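Local atomic coordinates of pullulanase (Klebsiella oxytoca, PDB entry 2YOC), a protein that hydrolyses alpha-1,6-glucosidic linkages in pullulan and related branched glucans, and is exported by a type 2 secretion system. Residues E278-L283 with H639-K644; W169-T174 with L272-A277; T825-I830 with E868-K873; Q894-N899 with V922-E927. All blocks are in the same frame, centred on the assembly; numbering follows the deposited sequence.

Interaction 1: E278-L283 with H639-K644; sequences EAAEAL and HRMFAK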
loop_
_atom_site.group_PDB
_atom_site.type_symbol
_atom_site.label_atom_id
_atom_site.label_comp_id
_atom_site.label_asym_id
_atom_site.label_seq_id
_atom_site.Cartn_x
_atom_site.Cartn_y
_atom_site.Cartn_z
ATOM N N GLU B 278 -30.052 40.846 -0.269
ATOM C CA GLU B 278 -31.224 40.261 0.385
ATOM C C GLU B 278 -32.510 40.657 -0.301
ATOM O O GLU B 278 -33.292 39.760 -0.664
ATOM C CB GLU B 278 -31.292 40.553 1.886
ATOM C CG GLU B 278 -31.801 39.360 2.678
ATOM C CD GLU B 278 -32.199 39.659 4.109
ATOM O OE1 GLU B 278 -31.444 40.371 4.818
ATOM O OE2 GLU B 278 -33.281 39.180 4.521
ATOM N N ALA B 279 -32.678 41.986 -0.549
ATOM C CA ALA B 279 -33.837 42.593 -1.211
ATOM C C ALA B 279 -33.849 42.289 -2.672
ATOM O O ALA B 279 -34.896 41.918 -3.210
ATOM C CB ALA B 279 -33.840 44.099 -1.012
ATOM N N ALA B 280 -32.694 42.454 -3.329
ATOM C CA ALA B 280 -32.544 42.266 -4.770
ATOM C C ALA B 280 -32.929 40.865 -5.201
ATOM O O ALA B 280 -33.573 40.723 -6.235
ATOM C CB ALA B 280 -31.128 42.597 -5.201
ATOM N N GLU B 281 -32.628 39.848 -4.357
ATOM C CA GLU B 281 -32.897 38.428 -4.603
ATOM C C GLU B 281 -34.361 38.138 -4.725
ATOM O O GLU B 281 -34.735 37.148 -5.366
ATOM C CB GLU B 281 -32.309 37.556 -3.483
ATOM C CG GLU B 281 -30.900 37.052 -3.750
ATOM C CD GLU B 281 -30.201 36.348 -2.598
ATOM O OE1 GLU B 281 -30.790 36.228 -1.496
ATOM O OE2 GLU B 281 -29.056 35.890 -2.812
ATOM N N ALA B 282 -35.192 38.972 -4.094
ATOM C CA ALA B 282 -36.635 38.780 -4.065
ATOM C C ALA B 282 -37.386 39.457 -5.247
ATOM O O ALA B 282 -38.628 39.539 -5.224
ATOM C CB ALA B 282 -37.169 39.251 -2.725
ATOM N N LEU B 283 -36.638 39.945 -6.270
ATOM C CA LEU B 283 -37.232 40.619 -7.431
ATOM C C LEU B 283 -37.036 39.876 -8.729
ATOM O O LEU B 283 -36.253 38.926 -8.796
ATOM C CB LEU B 283 -36.777 42.071 -7.565
ATOM C CG LEU B 283 -36.959 42.892 -6.298
ATOM C CD1 LEU B 283 -36.492 44.278 -6.500
ATOM C CD2 LEU B 283 -38.373 42.880 -5.836
ATOM N N HIS B 639 -21.114 34.875 -6.021
ATOM C CA HIS B 639 -21.840 36.091 -5.672
ATOM C C HIS B 639 -23.331 35.889 -5.904
ATOM O O HIS B 639 -23.752 35.349 -6.940
ATOM C CB HIS B 639 -21.292 37.304 -6.416
ATOM C CG HIS B 639 -19.826 37.546 -6.179
ATOM N ND1 HIS B 639 -19.104 38.408 -6.989
ATOM C CD2 HIS B 639 -18.996 37.027 -5.243
ATOM C CE1 HIS B 639 -17.873 38.396 -6.512
ATOM N NE2 HIS B 639 -17.761 37.576 -5.465
ATOM N N ARG B 640 -24.118 36.295 -4.895
ATOM C CA ARG B 640 -25.559 36.147 -4.802
ATOM C C ARG B 640 -26.393 36.460 -6.063
ATOM O O ARG B 640 -27.239 35.643 -6.439
ATOM C CB ARG B 640 -26.057 36.894 -3.573
ATOM C CG ARG B 640 -25.644 36.238 -2.271
ATOM C CD ARG B 640 -25.969 37.058 -1.039
ATOM N NE ARG B 640 -27.395 37.054 -0.697
ATOM C CZ ARG B 640 -27.881 37.425 0.491
ATOM N NH1 ARG B 640 -27.060 37.818 1.461
ATOM N NH2 ARG B 640 -29.188 37.402 0.719
HETATM N N MSE B 641 -26.171 37.615 -6.700
HETATM C CA MSE B 641 -26.917 38.006 -7.894
HETATM C C MSE B 641 -26.562 37.236 -9.156
HETATM O O MSE B 641 -27.439 36.991 -10.005
HETATM C CB MSE B 641 -26.914 39.527 -8.121
HETATM C CG MSE B 641 -27.600 40.313 -6.988
HETATM SE SE MSE B 641 -29.360 39.662 -6.459
HETATM C CE MSE B 641 -30.332 40.220 -7.988
ATOM N N PHE B 642 -25.303 36.813 -9.269
ATOM C CA PHE B 642 -24.936 35.985 -10.404
ATOM C C PHE B 642 -25.475 34.576 -10.194
ATOM O O PHE B 642 -25.916 33.941 -11.162
ATOM C CB PHE B 642 -23.435 35.961 -10.688
ATOM C CG PHE B 642 -23.140 35.304 -12.027
ATOM C CD1 PHE B 642 -23.731 35.775 -13.202
ATOM C CD2 PHE B 642 -22.304 34.196 -12.108
ATOM C CE1 PHE B 642 -23.478 35.150 -14.428
ATOM C CE2 PHE B 642 -22.054 33.579 -13.333
ATOM C CZ PHE B 642 -22.631 34.066 -14.485
ATOM N N ALA B 643 -25.505 34.107 -8.932
ATOM C CA ALA B 643 -26.077 32.785 -8.646
ATOM C C ALA B 643 -27.570 32.838 -9.024
ATOM O O ALA B 643 -28.073 31.904 -9.668
ATOM C CB ALA B 643 -25.893 32.422 -7.175
ATOM N N LYS B 644 -28.239 33.985 -8.716
ATOM C CA LYS B 644 -29.645 34.221 -9.058
ATOM C C LYS B 644 -29.811 34.246 -10.602
ATOM O O LYS B 644 -30.712 33.585 -11.138
ATOM C CB LYS B 644 -30.181 35.501 -8.398
ATOM C CG LYS B 644 -31.666 35.670 -8.635
ATOM C CD LYS B 644 -32.289 36.959 -8.068
ATOM C CE LYS B 644 -33.530 37.369 -8.844
ATOM N NZ LYS B 644 -34.594 36.295 -8.952
#
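Arg640 reaches across from the first turn of helix 640-655 and takes hold of Glu281 side-on, with NE and NH2 each serving one carboxylate oxygen. NE lies 2.9 Å from Glu281 OE2 and NH2 3.0 Å from Glu281 OE1. Both oxygens sit close to the guanidinium plane, but the two planar groups are turned 46° apart, and each oxygen is approached from above its own carboxylate. The bend at chi3 (74°) swings the end of the arginine round to make this two-point salt bridge.

Next to it is the tight, apolar part: the buried selenomethionine Met641 folds back through two bends, so that its SE lies 3.7 Å from Ala280 CB, and its methyl rests against the same alanine. The outer side is looser. At one end the exposed Glu278 runs alongside Arg640, its OE1 still 5.5 Å from Arg640 NH2. At the other, Lys644 lays CD and CE along the backbone of the turn Ala280-Leu283, and NZ makes a weak bond of 3.1 Å to Leu283 O. The stronger partner of that ammonium is Asp648, one turn on.

The contact thus joins the last part of helix 269-280 and the turn that follows it to the N-terminal turn of helix 640-655, with Trp299 of strand 293-299 packed against both Ala280 and Met641.

Interaction 2: W169-T174 with L272-A277; sequences WVDKNT and LDDAYA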
loop_
_atom_site.group_PDB
_atom_site.type_symbol
_atom_site.label_atom_id
_atom_site.label_comp_id
_atom_site.label_asym_id
_atom_site.label_seq_id
_atom_site.Cartn_x
_atom_site.Cartn_y
_atom_site.Cartn_z
ATOM N N TRP B 169 -14.020 45.958 0.240
ATOM C CA TRP B 169 -15.176 46.336 1.052
ATOM C C TRP B 169 -16.114 45.093 1.023
ATOM O O TRP B 169 -16.827 44.835 0.052
ATOM C CB TRP B 169 -15.811 47.598 0.479
ATOM C CG TRP B 169 -16.759 48.322 1.396
ATOM C CD1 TRP B 169 -17.213 47.919 2.621
ATOM C CD2 TRP B 169 -17.395 49.583 1.125
ATOM N NE1 TRP B 169 -18.096 48.853 3.131
ATOM C CE2 TRP B 169 -18.209 49.892 2.239
ATOM C CE3 TRP B 169 -17.329 50.495 0.060
ATOM C CZ2 TRP B 169 -18.969 51.059 2.302
ATOM C CZ3 TRP B 169 -18.064 51.660 0.140
ATOM C CH2 TRP B 169 -18.895 51.918 1.234
ATOM N N VAL B 170 -15.997 44.273 2.048
ATOM C CA VAL B 170 -16.670 42.990 2.188
ATOM C C VAL B 170 -18.056 42.998 2.847
ATOM O O VAL B 170 -18.822 42.048 2.686
ATOM C CB VAL B 170 -15.719 41.963 2.803
ATOM C CG1 VAL B 170 -14.552 41.728 1.858
ATOM C CG2 VAL B 170 -15.231 42.424 4.179
ATOM N N ASP B 171 -18.358 44.039 3.613
ATOM C CA ASP B 171 -19.648 44.243 4.256
ATOM C C ASP B 171 -19.799 45.737 4.555
ATOM O O ASP B 171 -18.801 46.453 4.483
ATOM C CB ASP B 171 -19.852 43.346 5.498
ATOM C CG ASP B 171 -19.077 43.714 6.754
ATOM O OD1 ASP B 171 -19.110 44.892 7.152
ATOM O OD2 ASP B 171 -18.575 42.799 7.426
ATOM N N LYS B 172 -21.035 46.196 4.895
ATOM C CA LYS B 172 -21.367 47.585 5.207
ATOM C C LYS B 172 -20.295 48.278 6.079
ATOM O O LYS B 172 -19.833 49.363 5.733
ATOM C CB LYS B 172 -22.742 47.664 5.891
ATOM C CG LYS B 172 -23.961 47.413 4.985
ATOM C CD LYS B 172 -25.107 46.679 5.755
ATOM C CE LYS B 172 -26.500 46.954 5.224
ATOM N NZ LYS B 172 -27.490 45.938 5.684
ATOM N N ASN B 173 -19.853 47.609 7.154
ATOM C CA ASN B 173 -18.892 48.115 8.141
ATOM C C ASN B 173 -17.390 47.760 7.943
ATOM O O ASN B 173 -16.535 48.410 8.542
ATOM C CB ASN B 173 -19.319 47.595 9.511
ATOM C CG ASN B 173 -19.183 48.583 10.632
ATOM O OD1 ASN B 173 -19.320 49.810 10.462
ATOM N ND2 ASN B 173 -18.986 48.054 11.824
ATOM N N THR B 174 -17.074 46.709 7.171
ATOM C CA THR B 174 -15.717 46.181 7.058
ATOM C C THR B 174 -14.981 46.360 5.738
ATOM O O THR B 174 -15.500 46.054 4.667
ATOM C CB THR B 174 -15.722 44.741 7.577
ATOM O OG1 THR B 174 -16.322 44.739 8.876
ATOM C CG2 THR B 174 -14.343 44.132 7.658
ATOM N N LEU B 272 -21.719 45.018 -1.790
ATOM C CA LEU B 272 -22.899 44.975 -2.674
ATOM C C LEU B 272 -23.796 43.812 -2.311
ATOM O O LEU B 272 -25.007 44.014 -2.241
ATOM C CB LEU B 272 -22.543 44.926 -4.166
ATOM C CG LEU B 272 -21.859 46.158 -4.705
ATOM C CD1 LEU B 272 -21.386 45.916 -6.098
ATOM C CD2 LEU B 272 -22.772 47.346 -4.663
ATOM N N ASP B 273 -23.217 42.618 -1.999
ATOM C CA ASP B 273 -24.036 41.486 -1.582
ATOM C C ASP B 273 -24.645 41.753 -0.207
ATOM O O ASP B 273 -25.839 41.553 -0.020
ATOM C CB ASP B 273 -23.292 40.125 -1.665
ATOM C CG ASP B 273 -23.517 39.324 -2.958
ATOM O OD1 ASP B 273 -24.248 39.818 -3.848
ATOM O OD2 ASP B 273 -22.980 38.184 -3.065
ATOM N N ASP B 274 -23.859 42.295 0.717
ATOM C CA ASP B 274 -24.296 42.574 2.090
ATOM C C ASP B 274 -25.357 43.662 2.198
ATOM O O ASP B 274 -26.196 43.588 3.094
ATOM C CB ASP B 274 -23.067 42.924 2.951
ATOM C CG ASP B 274 -23.330 43.191 4.419
ATOM O OD1 ASP B 274 -23.821 42.271 5.114
ATOM O OD2 ASP B 274 -22.955 44.276 4.895
ATOM N N ALA B 275 -25.312 44.676 1.310
ATOM C CA ALA B 275 -26.212 45.820 1.380
ATOM C C ALA B 275 -27.486 45.670 0.583
ATOM O O ALA B 275 -28.531 46.183 1.015
ATOM C CB ALA B 275 -25.476 47.090 0.967
ATOM N N TYR B 276 -27.406 44.991 -0.579
ATOM C CA TYR B 276 -28.536 44.890 -1.500
ATOM C C TYR B 276 -29.067 43.501 -1.820
ATOM O O TYR B 276 -30.257 43.366 -2.094
ATOM C CB TYR B 276 -28.191 45.585 -2.828
ATOM C CG TYR B 276 -27.637 46.983 -2.685
ATOM C CD1 TYR B 276 -28.487 48.084 -2.551
ATOM C CD2 TYR B 276 -26.263 47.214 -2.701
ATOM C CE1 TYR B 276 -27.982 49.377 -2.417
ATOM C CE2 TYR B 276 -25.747 48.502 -2.574
ATOM C CZ TYR B 276 -26.610 49.579 -2.424
ATOM O OH TYR B 276 -26.103 50.842 -2.267
ATOM N N ALA B 277 -28.198 42.489 -1.863
ATOM C CA ALA B 277 -28.612 41.151 -2.265
ATOM C C ALA B 277 -29.828 40.560 -1.570
ATOM O O ALA B 277 -30.587 39.861 -2.243
ATOM C CB ALA B 277 -27.450 40.177 -2.267
#
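What stands out is that Asp274 takes the backbone N of Lys172 and not its ammonium group. Asp274 OD2 lies 2.7 Å from Lys172 N in a nearly straight bond (174°), whereas Lys172 NZ is 4.9 Å from Asp274 OD2. The setting is a beta hairpin of the Pullulanase N2 domain: residues 169-174 turn from strand 167-169 into its antiparallel neighbour 174-176, and helix 269-280 lies against the turn.

With CG anti to the backbone N (chi1 -178°), Asp274 brings its carboxylate to the hairpin. The amide hydrogen meets OD2 on its anti side, somewhat out of the carboxylate plane. The lysine chain crosses Asp274 at about a right angle, passing its CG and CD beside OD2, then runs on over the helix until CE is 4.0 Å from Ala275 CA.

A second acid is close by: Asp171 OD1 is 4.5 Å from Asp274 OD2, a pairing of like charges that would probably be unfavourable by itself. Asp171, however, is turned back into its own loop, where it forms an Asx motif, OD1 accepting from Thr174 N at 2.7 Å.

Within the turn, Trp169 NE1 bonds to Lys172 O, 3.2 Å away; the oxygen lies in the plane of the indole ring, while NE1 sits above the plane of the carbonyl.

Interaction 3: T825-I830 with E868-K873; sequences TLWDMI and ELLRSK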
loop_
_atom_site.group_PDB
_atom_site.type_symbol
_atom_site.label_atom_id
_atom_site.label_comp_id
_atom_site.label_asym_id
_atom_site.label_seq_id
_atom_site.Cartn_x
_atom_site.Cartn_y
_atom_site.Cartn_z
ATOM N N THR B 825 -10.536 12.569 -31.679
ATOM C CA THR B 825 -11.656 11.626 -31.783
ATOM C C THR B 825 -11.133 10.229 -31.446
ATOM O O THR B 825 -9.919 9.965 -31.609
ATOM C CB THR B 825 -12.356 11.598 -33.154
ATOM O OG1 THR B 825 -11.563 10.972 -34.159
ATOM C CG2 THR B 825 -12.893 12.920 -33.590
ATOM N N LEU B 826 -12.036 9.332 -30.980
ATOM C CA LEU B 826 -11.673 7.955 -30.649
ATOM C C LEU B 826 -10.846 7.309 -31.773
ATOM O O LEU B 826 -9.764 6.779 -31.491
ATOM C CB LEU B 826 -12.912 7.121 -30.310
ATOM C CG LEU B 826 -12.666 5.682 -29.907
ATOM C CD1 LEU B 826 -11.693 5.575 -28.707
ATOM C CD2 LEU B 826 -13.983 4.959 -29.660
ATOM N N TRP B 827 -11.331 7.408 -33.039
ATOM C CA TRP B 827 -10.650 6.889 -34.218
ATOM C C TRP B 827 -9.252 7.472 -34.337
ATOM O O TRP B 827 -8.288 6.721 -34.531
ATOM C CB TRP B 827 -11.439 7.208 -35.476
ATOM C CG TRP B 827 -10.781 6.693 -36.718
ATOM C CD1 TRP B 827 -9.973 7.387 -37.564
ATOM C CD2 TRP B 827 -10.794 5.343 -37.192
ATOM N NE1 TRP B 827 -9.510 6.561 -38.558
ATOM C CE2 TRP B 827 -9.995 5.298 -38.351
ATOM C CE3 TRP B 827 -11.416 4.165 -36.757
ATOM C CZ2 TRP B 827 -9.812 4.122 -39.091
ATOM C CZ3 TRP B 827 -11.237 3.002 -37.489
ATOM C CH2 TRP B 827 -10.448 2.988 -38.645
ATOM N N ASP B 828 -9.135 8.810 -34.226
ATOM C CA ASP B 828 -7.842 9.475 -34.314
ATOM C C ASP B 828 -6.872 8.932 -33.249
ATOM O O ASP B 828 -5.746 8.560 -33.577
ATOM C CB ASP B 828 -8.004 11.009 -34.317
ATOM C CG ASP B 828 -8.612 11.593 -35.602
ATOM O OD1 ASP B 828 -8.958 10.808 -36.509
ATOM O OD2 ASP B 828 -8.741 12.840 -35.692
HETATM N N MSE B 829 -7.352 8.760 -32.021
HETATM C CA MSE B 829 -6.564 8.165 -30.928
HETATM C C MSE B 829 -6.095 6.741 -31.243
HETATM O O MSE B 829 -4.940 6.420 -30.974
HETATM C CB MSE B 829 -7.362 8.181 -29.621
HETATM C CG MSE B 829 -7.524 9.572 -29.088
HETATM SE SE MSE B 829 -5.839 10.315 -28.423
HETATM C CE MSE B 829 -6.256 9.990 -26.512
ATOM N N ILE B 830 -6.979 5.903 -31.836
ATOM C CA ILE B 830 -6.626 4.541 -32.238
ATOM C C ILE B 830 -5.557 4.625 -33.338
ATOM O O ILE B 830 -4.515 3.977 -33.207
ATOM C CB ILE B 830 -7.865 3.671 -32.616
ATOM C CG1 ILE B 830 -8.788 3.466 -31.394
ATOM C CG2 ILE B 830 -7.474 2.306 -33.259
ATOM C CD1 ILE B 830 -10.230 3.079 -31.754
ATOM N N GLU B 868 -20.086 6.357 -34.163
ATOM C CA GLU B 868 -20.760 5.264 -34.864
ATOM C C GLU B 868 -20.350 5.224 -36.355
ATOM O O GLU B 868 -20.690 4.266 -37.052
ATOM C CB GLU B 868 -22.300 5.423 -34.728
ATOM C CG GLU B 868 -22.965 6.470 -35.627
ATOM C CD GLU B 868 -22.806 7.940 -35.280
ATOM O OE1 GLU B 868 -22.133 8.240 -34.269
ATOM O OE2 GLU B 868 -23.398 8.792 -35.986
ATOM N N LEU B 869 -19.691 6.308 -36.851
ATOM C CA LEU B 869 -19.225 6.486 -38.224
ATOM C C LEU B 869 -17.723 6.731 -38.214
ATOM O O LEU B 869 -17.208 7.503 -39.024
ATOM C CB LEU B 869 -19.971 7.639 -38.923
ATOM C CG LEU B 869 -21.521 7.589 -38.914
ATOM C CD1 LEU B 869 -22.116 8.832 -39.537
ATOM C CD2 LEU B 869 -22.065 6.328 -39.568
ATOM N N LEU B 870 -17.009 6.094 -37.268
ATOM C CA LEU B 870 -15.548 6.151 -37.113
ATOM C C LEU B 870 -14.976 7.566 -37.247
ATOM O O LEU B 870 -13.847 7.734 -37.719
ATOM C CB LEU B 870 -14.894 5.191 -38.139
ATOM C CG LEU B 870 -15.421 3.759 -38.147
ATOM C CD1 LEU B 870 -15.061 3.057 -39.409
ATOM C CD2 LEU B 870 -14.905 2.981 -36.963
ATOM N N ARG B 871 -15.762 8.583 -36.836
ATOM C CA ARG B 871 -15.420 10.000 -36.967
ATOM C C ARG B 871 -13.978 10.305 -36.717
ATOM O O ARG B 871 -13.393 9.846 -35.728
ATOM C CB ARG B 871 -16.322 10.920 -36.121
ATOM C CG ARG B 871 -16.210 12.402 -36.477
ATOM C CD ARG B 871 -16.963 13.258 -35.489
ATOM N NE ARG B 871 -16.915 14.681 -35.827
ATOM C CZ ARG B 871 -17.665 15.606 -35.241
ATOM N NH1 ARG B 871 -18.543 15.263 -34.304
ATOM N NH2 ARG B 871 -17.582 16.871 -35.620
ATOM N N SER B 872 -13.427 11.084 -37.656
ATOM C CA SER B 872 -12.083 11.614 -37.664
ATOM C C SER B 872 -12.112 13.140 -37.867
ATOM O O SER B 872 -13.048 13.690 -38.447
ATOM C CB SER B 872 -11.264 10.939 -38.753
ATOM O OG SER B 872 -9.963 11.500 -38.844
ATOM N N LYS B 873 -11.086 13.813 -37.346
ATOM C CA LYS B 873 -10.854 15.256 -37.432
ATOM C C LYS B 873 -9.439 15.448 -38.034
ATOM O O LYS B 873 -8.855 16.526 -37.948
ATOM C CB LYS B 873 -10.977 15.896 -36.021
ATOM C CG LYS B 873 -12.420 15.990 -35.558
ATOM C CD LYS B 873 -12.587 16.620 -34.186
ATOM C CE LYS B 873 -14.040 16.603 -33.745
ATOM N NZ LYS B 873 -14.233 17.280 -32.439
#
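Asp828 has its CG anti to its own carbonyl carbon (chi1 -71°) and its carboxylate turned so that both oxygens face Ser872 and Lys873. Ser872 in turn holds OG anti to the backbone N (chi1 176°), which carries the hydroxyl to Asp828 OD1. That bond is 2.6 Å from Ser872 OG to Asp828 OD1 and uses the syn lone pair. Asp828 OD2 accepts from Lys873 N at 3.0 Å, again on the syn side but tilted out of the carboxylate plane. OD2 also receives Phe875 N, so three donors from one loop converge on this buried carboxylate and fix its rotation.

Thr825 works both ways. As N-cap of helix 826-833 its OG1 accepts from Asp828 N at 3.3 Å, and it donates its proton to Arg871 O, 2.7 Å from OG1. Its methyl CG2 rests on the aliphatic chain of Lys873, 3.7 Å from Lys873 CG, while the ammonium end goes on to Ser879. To one side of these polar bonds the indole of Trp827 lies against Leu870: CB of the leucine sits over one ring face near the rim, and Leu870 CD2 comes within 3.7 Å of Trp827 CE3.

All the touching residues are buried. The contact joins the start of helix 826-833, which comes after strand 814-816, the seventh of the parallel barrel, to the loop after the eighth, 860-864. Helix 840-855 packs on Trp827, and helix 927-945 covers Leu870 through Leu930 and Met933.

Interaction 4: Q894-N899 with V922-E927; sequences QDNNYN and VATPGE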
loop_
_atom_site.group_PDB
_atom_site.type_symbol
_atom_site.label_atom_id
_atom_site.label_comp_id
_atom_site.label_asym_id
_atom_site.label_seq_id
_atom_site.Cartn_x
_atom_site.Cartn_y
_atom_site.Cartn_z
ATOM N N GLN B 894 -19.392 7.934 -47.013
ATOM C CA GLN B 894 -18.381 7.638 -48.022
ATOM C C GLN B 894 -17.036 7.520 -47.341
ATOM O O GLN B 894 -16.191 6.744 -47.791
ATOM C CB GLN B 894 -18.354 8.716 -49.124
ATOM C CG GLN B 894 -19.629 8.777 -49.974
ATOM C CD GLN B 894 -19.987 7.440 -50.584
ATOM O OE1 GLN B 894 -21.039 6.860 -50.281
ATOM N NE2 GLN B 894 -19.095 6.897 -51.420
ATOM N N ASP B 895 -16.853 8.285 -46.241
ATOM C CA ASP B 895 -15.633 8.361 -45.428
ATOM C C ASP B 895 -15.854 9.018 -44.047
ATOM O O ASP B 895 -16.806 9.778 -43.843
ATOM C CB ASP B 895 -14.518 9.114 -46.191
ATOM C CG ASP B 895 -14.766 10.602 -46.313
ATOM O OD1 ASP B 895 -15.785 10.984 -46.936
ATOM O OD2 ASP B 895 -13.951 11.382 -45.772
ATOM N N ASN B 896 -14.902 8.771 -43.144
ATOM C CA ASN B 896 -14.864 9.256 -41.774
ATOM C C ASN B 896 -14.106 10.592 -41.650
ATOM O O ASN B 896 -13.821 11.017 -40.519
ATOM C CB ASN B 896 -14.216 8.189 -40.879
ATOM C CG ASN B 896 -12.726 7.992 -41.095
ATOM O OD1 ASN B 896 -12.168 8.258 -42.180
ATOM N ND2 ASN B 896 -12.056 7.487 -40.068
ATOM N N ASN B 897 -13.771 11.241 -42.796
ATOM C CA ASN B 897 -13.060 12.525 -42.831
ATOM C C ASN B 897 -11.598 12.401 -42.343
ATOM O O ASN B 897 -10.986 13.374 -41.882
ATOM C CB ASN B 897 -13.864 13.624 -42.093
ATOM C CG ASN B 897 -13.498 15.033 -42.452
ATOM O OD1 ASN B 897 -13.512 15.430 -43.621
ATOM N ND2 ASN B 897 -13.229 15.839 -41.433
ATOM N N TYR B 898 -11.033 11.201 -42.481
ATOM C CA TYR B 898 -9.651 10.960 -42.076
ATOM C C TYR B 898 -8.715 11.402 -43.184
ATOM O O TYR B 898 -9.100 11.334 -44.350
ATOM C CB TYR B 898 -9.457 9.480 -41.723
ATOM C CG TYR B 898 -8.069 9.083 -41.261
ATOM C CD1 TYR B 898 -7.653 9.317 -39.951
ATOM C CD2 TYR B 898 -7.207 8.385 -42.101
ATOM C CE1 TYR B 898 -6.396 8.906 -39.504
ATOM C CE2 TYR B 898 -5.949 7.967 -41.664
ATOM C CZ TYR B 898 -5.548 8.230 -40.364
ATOM O OH TYR B 898 -4.308 7.824 -39.935
ATOM N N ASN B 899 -7.511 11.893 -42.822
ATOM C CA ASN B 899 -6.486 12.369 -43.766
ATOM C C ASN B 899 -7.089 13.311 -44.834
ATOM O O ASN B 899 -7.290 12.938 -46.006
ATOM C CB ASN B 899 -5.705 11.185 -44.378
ATOM C CG ASN B 899 -4.600 11.564 -45.305
ATOM O OD1 ASN B 899 -3.836 12.492 -45.055
ATOM N ND2 ASN B 899 -4.516 10.853 -46.412
ATOM N N VAL B 922 -2.732 2.569 -41.978
ATOM C CA VAL B 922 -3.898 1.851 -42.463
ATOM C C VAL B 922 -4.839 2.688 -43.329
ATOM O O VAL B 922 -4.918 3.905 -43.162
ATOM C CB VAL B 922 -4.580 0.946 -41.398
ATOM C CG1 VAL B 922 -5.897 1.536 -40.885
ATOM C CG2 VAL B 922 -4.766 -0.483 -41.922
ATOM N N ALA B 923 -5.522 2.011 -44.279
ATOM C CA ALA B 923 -6.488 2.552 -45.239
ATOM C C ALA B 923 -7.589 3.373 -44.579
ATOM O O ALA B 923 -7.913 3.136 -43.413
ATOM C CB ALA B 923 -7.110 1.414 -46.032
ATOM N N THR B 924 -8.174 4.331 -45.327
ATOM C CA THR B 924 -9.262 5.184 -44.827
ATOM C C THR B 924 -10.596 4.433 -44.958
ATOM O O THR B 924 -10.855 3.849 -46.020
ATOM C CB THR B 924 -9.240 6.561 -45.530
ATOM O OG1 THR B 924 -7.923 7.105 -45.417
ATOM C CG2 THR B 924 -10.250 7.562 -44.951
ATOM N N PRO B 925 -11.453 4.441 -43.897
ATOM C CA PRO B 925 -12.757 3.762 -43.990
ATOM C C PRO B 925 -13.638 4.267 -45.134
ATOM O O PRO B 925 -13.543 5.433 -45.526
ATOM C CB PRO B 925 -13.416 4.093 -42.651
ATOM C CG PRO B 925 -12.309 4.405 -41.740
ATOM C CD PRO B 925 -11.280 5.067 -42.572
ATOM N N GLY B 926 -14.467 3.365 -45.651
ATOM C CA GLY B 926 -15.419 3.615 -46.728
ATOM C C GLY B 926 -16.817 3.178 -46.344
ATOM O O GLY B 926 -17.038 2.709 -45.220
ATOM N N GLU B 927 -17.781 3.308 -47.272
ATOM C CA GLU B 927 -19.183 2.948 -47.015
ATOM C C GLU B 927 -19.345 1.663 -46.211
ATOM O O GLU B 927 -20.186 1.617 -45.310
ATOM C CB GLU B 927 -19.974 2.880 -48.327
ATOM C CG GLU B 927 -21.483 2.894 -48.166
ATOM C CD GLU B 927 -22.260 2.896 -49.471
ATOM O OE1 GLU B 927 -21.784 3.519 -50.452
ATOM O OE2 GLU B 927 -23.349 2.275 -49.513
#
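Tyr898 meets Thr924 through CB and one ring carbon, CD2. At the root, Tyr898 CB lies 3.8 Å from Thr924 CG2. The ring leaves with CG anti to the backbone N (chi1 -179°) and puts CD2 3.6 Å from Thr924 OG1, which sits at the ring edge, near its plane. One atom farther on, CE2 passes Val922 O at the limit of contact, and the phenolic OH ends beyond the segment in a hydrogen bond to Lys919 O. The ring also meets Trp827 edge-to-face and Phe875 at a steep inclination.

Asn896 fills the next position. Its amide lies over the edge of the proline ring, with OD1 3.3 Å from Pro925 CD and 3.4 Å from Thr924 CG2, while ND2 is held by Leu870 O. Beyond this the two backbones run roughly antiparallel, 152° apart in direction, and touch through CA-H...O contacts. Gly926 CA is 3.4 Å from Gln894 O, and Asp895 CA is 3.6 Å from Pro925 O.

Gly926 is the N-cap of helix 927-945, and its N bonds to Glu929 OE1 in the first turn. The facing loop is shaped by two successive Asx turns: Asp895 OD2 accepts from Asn897 N, and Asn896 OD1 from Tyr898 N at 3.2 Å. The whole is a pair of loops in the C-terminal pullulanase family region, one shaped by consecutive Asx turns, the other leading into the N-terminus of helix 927-945.

How the interactions relate
The four contacts form two pairs on opposite sides of the chain's centre. Along the chain they open and close in series: interaction 2, then 1, 3 and 4. Interactions 1 and 2 have centres 13 Å apart and share helix 269-280; Asp273 OD2, in that helix, takes Arg640 N, so the N2 region is tied through one helix to helix 640-655 of the barrel domain. Interactions 3 and 4 are 10 Å apart and touch through Asn896, which bonds to Leu870 and Ser872, joining the segments after the last barrel strands to the C-terminal family region. Between the pairs, centres are 45 to 61 Å apart, so the two pairs are separate junctions.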